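Local coordinates for protein 2-dehydropantoate 2-reductase (PDB 3EGO) that probably catalyses the NADPH-dependent reduction of ketopantoate to pantoate, a step in the biosynthesis of pantothenate, at residues Gly9-Leu21 and Val122-His136. Numbering follows the deposited sequence.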
loop_
_atom_site.group_PDB
_atom_site.type_symbol
_atom_site.label_atom_id
_atom_site.label_comp_id
_atom_site.label_asym_id
_atom_site.label_seq_id
_atom_site.Cartn_x
_atom_site.Cartn_y
_atom_site.Cartn_z
ATOM N N GLY A 9 10.116 1.034 30.006
ATOM C CA GLY A 9 9.682 1.825 28.835
ATOM C C GLY A 9 9.326 3.242 29.223
ATOM O O GLY A 9 8.544 3.461 30.165
ATOM N N GLY A 10 9.874 4.218 28.495
ATOM C CA GLY A 10 9.603 5.608 28.812
ATOM C C GLY A 10 8.790 6.328 27.739
ATOM O O GLY A 10 8.939 7.528 27.574
ATOM N N GLY A 11 7.984 5.583 26.988
ATOM C CA GLY A 11 7.041 6.102 25.987
ATOM C C GLY A 11 5.818 6.650 26.718
ATOM O O GLY A 11 5.831 6.781 27.944
ATOM N N SER A 12 4.786 7.015 25.951
ATOM C CA SER A 12 3.520 7.549 26.466
ATOM C C SER A 12 2.939 6.741 27.607
ATOM O O SER A 12 2.606 7.270 28.661
ATOM C CB SER A 12 2.497 7.485 25.335
ATOM O OG SER A 12 2.946 8.400 24.350
ATOM N N VAL A 13 2.770 5.455 27.362
ATOM C CA VAL A 13 2.148 4.589 28.414
ATOM C C VAL A 13 3.025 4.467 29.635
ATOM O O VAL A 13 2.532 4.507 30.740
ATOM C CB VAL A 13 1.823 3.172 27.864
ATOM C CG1 VAL A 13 1.218 2.265 28.979
ATOM C CG2 VAL A 13 0.833 3.291 26.708
ATOM N N GLY A 14 4.333 4.264 29.449
ATOM C CA GLY A 14 5.237 4.213 30.594
ATOM C C GLY A 14 5.176 5.433 31.487
ATOM O O GLY A 14 5.083 5.322 32.707
ATOM N N LEU A 15 5.236 6.614 30.891
ATOM C CA LEU A 15 5.210 7.833 31.693
ATOM C C LEU A 15 3.881 7.987 32.408
ATOM O O LEU A 15 3.822 8.487 33.518
ATOM C CB LEU A 15 5.469 9.052 30.796
ATOM C CG LEU A 15 6.878 9.047 30.137
ATOM C CD1 LEU A 15 6.972 10.239 29.143
ATOM C CD2 LEU A 15 7.976 9.090 31.175
ATOM N N LEU A 16 2.791 7.645 31.714
ATOM C CA LEU A 16 1.436 7.733 32.295
ATOM C C LEU A 16 1.338 6.809 33.515
ATOM O O LEU A 16 0.891 7.229 34.598
ATOM C CB LEU A 16 0.407 7.275 31.238
ATOM C CG LEU A 16 -1.067 7.352 31.687
ATOM C CD1 LEU A 16 -1.566 8.728 31.596
ATOM C CD2 LEU A 16 -1.862 6.432 30.793
ATOM N N CYS A 17 1.799 5.554 33.367
ATOM C CA CYS A 17 1.742 4.626 34.491
ATOM C C CYS A 17 2.657 5.101 35.625
ATOM O O CYS A 17 2.331 4.986 36.793
ATOM C CB CYS A 17 2.219 3.226 34.053
ATOM S SG CYS A 17 1.065 2.385 32.937
ATOM N N ALA A 18 3.832 5.617 35.270
ATOM C CA ALA A 18 4.781 6.050 36.308
ATOM C C ALA A 18 4.167 7.191 37.111
ATOM O O ALA A 18 4.239 7.175 38.318
ATOM C CB ALA A 18 6.096 6.496 35.647
ATOM N N TYR A 19 3.538 8.168 36.451
ATOM C CA TYR A 19 2.931 9.248 37.192
ATOM C C TYR A 19 1.885 8.734 38.217
ATOM O O TYR A 19 1.900 9.030 39.440
ATOM C CB TYR A 19 2.288 10.302 36.259
ATOM C CG TYR A 19 1.579 11.316 37.148
ATOM C CD1 TYR A 19 2.307 12.313 37.805
ATOM C CD2 TYR A 19 0.213 11.206 37.420
ATOM C CE1 TYR A 19 1.677 13.192 38.665
ATOM C CE2 TYR A 19 -0.409 12.054 38.261
ATOM C CZ TYR A 19 0.338 13.040 38.904
ATOM O OH TYR A 19 -0.304 13.897 39.762
ATOM N N TYR A 20 0.969 7.922 37.734
ATOM C CA TYR A 20 -0.133 7.594 38.572
ATOM C C TYR A 20 0.239 6.589 39.637
ATOM O O TYR A 20 -0.291 6.671 40.755
ATOM C CB TYR A 20 -1.329 7.133 37.720
ATOM C CG TYR A 20 -2.111 8.251 37.088
ATOM C CD1 TYR A 20 -2.068 8.470 35.715
ATOM C CD2 TYR A 20 -2.937 9.064 37.865
ATOM C CE1 TYR A 20 -2.815 9.472 35.121
ATOM C CE2 TYR A 20 -3.685 10.062 37.289
ATOM C CZ TYR A 20 -3.616 10.263 35.900
ATOM O OH TYR A 20 -4.375 11.265 35.299
ATOM N N LEU A 21 1.137 5.646 39.328
ATOM C CA LEU A 21 1.532 4.640 40.342
ATOM C C LEU A 21 2.463 5.271 41.403
ATOM O O LEU A 21 2.440 4.885 42.567
ATOM C CB LEU A 21 2.208 3.420 39.702
ATOM C CG LEU A 21 1.235 2.599 38.808
ATOM C CD1 LEU A 21 1.976 1.536 37.940
ATOM C CD2 LEU A 21 0.136 1.970 39.706
ATOM N N VAL A 122 -4.366 -1.260 27.745
ATOM C CA VAL A 122 -4.432 0.106 28.223
ATOM C C VAL A 122 -5.467 0.818 27.368
ATOM O O VAL A 122 -5.259 0.979 26.163
ATOM C CB VAL A 122 -3.094 0.809 28.004
ATOM C CG1 VAL A 122 -3.211 2.309 28.331
ATOM C CG2 VAL A 122 -1.983 0.128 28.819
ATOM N N GLU A 123 -6.547 1.275 27.989
ATOM C CA GLU A 123 -7.575 2.033 27.278
ATOM C C GLU A 123 -7.526 3.556 27.446
ATOM O O GLU A 123 -8.408 4.271 26.973
ATOM C CB GLU A 123 -8.959 1.553 27.724
ATOM C CG GLU A 123 -9.149 0.043 27.543
ATOM C CD GLU A 123 -10.573 -0.420 27.937
ATOM O OE1 GLU A 123 -11.095 -1.358 27.283
ATOM O OE2 GLU A 123 -11.161 0.160 28.897
ATOM N N HIS A 124 -6.492 4.046 28.104
ATOM C CA HIS A 124 -6.277 5.478 28.221
ATOM C C HIS A 124 -5.790 5.993 26.913
ATOM O O HIS A 124 -5.218 5.232 26.144
ATOM C CB HIS A 124 -5.172 5.726 29.230
ATOM C CG HIS A 124 -5.541 5.378 30.629
ATOM N ND1 HIS A 124 -6.426 6.126 31.369
ATOM C CD2 HIS A 124 -5.133 4.370 31.435
ATOM C CE1 HIS A 124 -6.550 5.597 32.571
ATOM N NE2 HIS A 124 -5.768 4.539 32.642
ATOM N N GLY A 125 -6.003 7.292 26.679
ATOM C CA GLY A 125 -5.326 8.041 25.642
ATOM C C GLY A 125 -4.152 8.728 26.332
ATOM O O GLY A 125 -4.320 9.349 27.354
ATOM N N ALA A 126 -2.966 8.619 25.777
ATOM C CA ALA A 126 -1.819 9.280 26.376
ATOM C C ALA A 126 -0.822 9.601 25.285
ATOM O O ALA A 126 -0.557 8.762 24.407
ATOM C CB ALA A 126 -1.178 8.362 27.420
ATOM N N VAL A 127 -0.249 10.796 25.358
ATOM C CA VAL A 127 0.634 11.287 24.291
ATOM C C VAL A 127 1.907 11.838 24.951
ATOM O O VAL A 127 1.820 12.777 25.745
ATOM C CB VAL A 127 -0.076 12.424 23.482
ATOM C CG1 VAL A 127 0.877 13.069 22.490
ATOM C CG2 VAL A 127 -1.328 11.910 22.760
ATOM N N ARG A 128 3.083 11.264 24.657
ATOM C CA ARG A 128 4.338 11.774 25.253
ATOM C C ARG A 128 4.681 13.119 24.603
ATOM O O ARG A 128 4.700 13.235 23.374
ATOM C CB ARG A 128 5.503 10.767 25.081
ATOM C CG ARG A 128 6.870 11.277 25.621
ATOM C CD ARG A 128 7.915 10.113 25.660
ATOM N NE ARG A 128 8.324 9.788 24.304
ATOM C CZ ARG A 128 9.297 8.940 23.987
ATOM N NH1 ARG A 128 9.934 8.287 24.937
ATOM N NH2 ARG A 128 9.602 8.725 22.709
ATOM N N LYS A 129 4.907 14.134 25.436
ATOM C CA LYS A 129 5.241 15.466 24.940
ATOM C C LYS A 129 6.748 15.695 24.872
ATOM O O LYS A 129 7.212 16.429 24.022
ATOM C CB LYS A 129 4.602 16.539 25.834
ATOM C CG LYS A 129 3.080 16.491 25.798
ATOM C CD LYS A 129 2.431 17.669 26.608
ATOM C CE LYS A 129 2.155 18.893 25.712
ATOM N NZ LYS A 129 1.490 18.490 24.426
ATOM N N SER A 130 7.490 15.078 25.782
ATOM C CA SER A 130 8.941 15.202 25.864
ATOM C C SER A 130 9.474 14.009 26.620
ATOM O O SER A 130 8.717 13.116 26.994
ATOM C CB SER A 130 9.325 16.474 26.621
ATOM O OG SER A 130 8.868 16.401 27.954
ATOM N N ASP A 131 10.781 13.986 26.888
ATOM C CA ASP A 131 11.364 12.916 27.723
ATOM C C ASP A 131 10.743 12.789 29.127
ATOM O O ASP A 131 10.795 11.735 29.731
ATOM C CB ASP A 131 12.897 13.087 27.874
ATOM C CG ASP A 131 13.715 12.325 26.771
ATOM O OD1 ASP A 131 13.182 11.450 26.054
ATOM O OD2 ASP A 131 14.916 12.606 26.629
ATOM N N THR A 132 10.231 13.871 29.688
ATOM C CA THR A 132 9.667 13.803 31.027
ATOM C C THR A 132 8.151 14.097 31.108
ATOM O O THR A 132 7.554 14.067 32.185
ATOM C CB THR A 132 10.403 14.794 31.998
ATOM O OG1 THR A 132 10.211 16.124 31.510
ATOM C CG2 THR A 132 11.901 14.506 32.059
ATOM N N ALA A 133 7.497 14.372 29.996
ATOM C CA ALA A 133 6.141 14.883 30.101
ATOM C C ALA A 133 5.151 14.093 29.235
ATOM O O ALA A 133 5.505 13.661 28.107
ATOM C CB ALA A 133 6.108 16.374 29.717
ATOM N N VAL A 134 3.926 13.922 29.759
ATOM C CA VAL A 134 2.898 13.129 29.097
ATOM C C VAL A 134 1.542 13.810 29.256
ATOM O O VAL A 134 1.168 14.315 30.335
ATOM C CB VAL A 134 2.875 11.625 29.600
ATOM C CG1 VAL A 134 2.422 11.537 31.068
ATOM C CG2 VAL A 134 1.915 10.737 28.727
ATOM N N ASP A 135 0.757 13.790 28.197
ATOM C CA ASP A 135 -0.548 14.416 28.269
ATOM C C ASP A 135 -1.546 13.288 28.381
ATOM O O ASP A 135 -1.550 12.405 27.524
ATOM C CB ASP A 135 -0.744 15.172 26.973
ATOM C CG ASP A 135 -2.034 15.979 26.925
ATOM O OD1 ASP A 135 -2.820 16.001 27.886
ATOM O OD2 ASP A 135 -2.248 16.622 25.882
ATOM N N HIS A 136 -2.366 13.288 29.431
ATOM C CA HIS A 136 -3.393 12.257 29.600
ATOM C C HIS A 136 -4.617 12.742 28.805
ATOM O O HIS A 136 -5.503 13.472 29.358
ATOM C CB HIS A 136 -3.765 12.118 31.084
ATOM C CG HIS A 136 -4.539 10.876 31.419
ATOM N ND1 HIS A 136 -4.938 10.577 32.705
ATOM C CD2 HIS A 136 -4.979 9.849 30.639
ATOM C CE1 HIS A 136 -5.587 9.426 32.710
ATOM N NE2 HIS A 136 -5.623 8.959 31.470
#
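Leu16 sets its two methyls on different partners of the hairpin formed by strands 125-128 and 133-136. CD1 sits over one face of the His136 imidazole, a CH-pi contact 3.8 Å from the ring centroid and 16° off the normal, while CD2 rests on CB of His124 and CB of Ala126. Leu16 CG lies anti to the backbone N (chi1 -178°), and this directs the fork at both strands. At the rim of the same imidazole, near its plane, Tyr20 OH and His136 ND1 share a 2.7 Å hydrogen bond; Lys49 is a second partner of that hydroxyl. Replacing this imidazole by an alanine side chain is likely to cost Tyr20 OH one of these partners and to open a gap beside Leu16 CD1. Along the helix, Leu15 packs its CB on Val134 CB (3.8 Å) and slants its CD1 across Arg128 CD (3.6 Å). Arg128 N donates to Ser12 OG (2.9 Å, 132° at the hydrogen), tying the strand to the first turn. The arginine chain, bent at chi3, carries NH1 to Gly10 O at 2.9 Å, approaching from above the carbonyl plane; Gln36 also binds this oxygen. Gly9, Gly11 and Gly14 fit the GxGxxG pattern of a Rossmann-type dinucleotide fold; residues Gly9-Gly14, spanning the glycine turn and helix start, and Ala126 probably bind NADP(+). Apolar and CH-pi packing thus fills the middle, with polar bonds at both ends, Tyr20-His136 at one and Arg128 to Gly10 and Ser12 at the other, placing the hairpin beside the probable NADP(+)-binding turn.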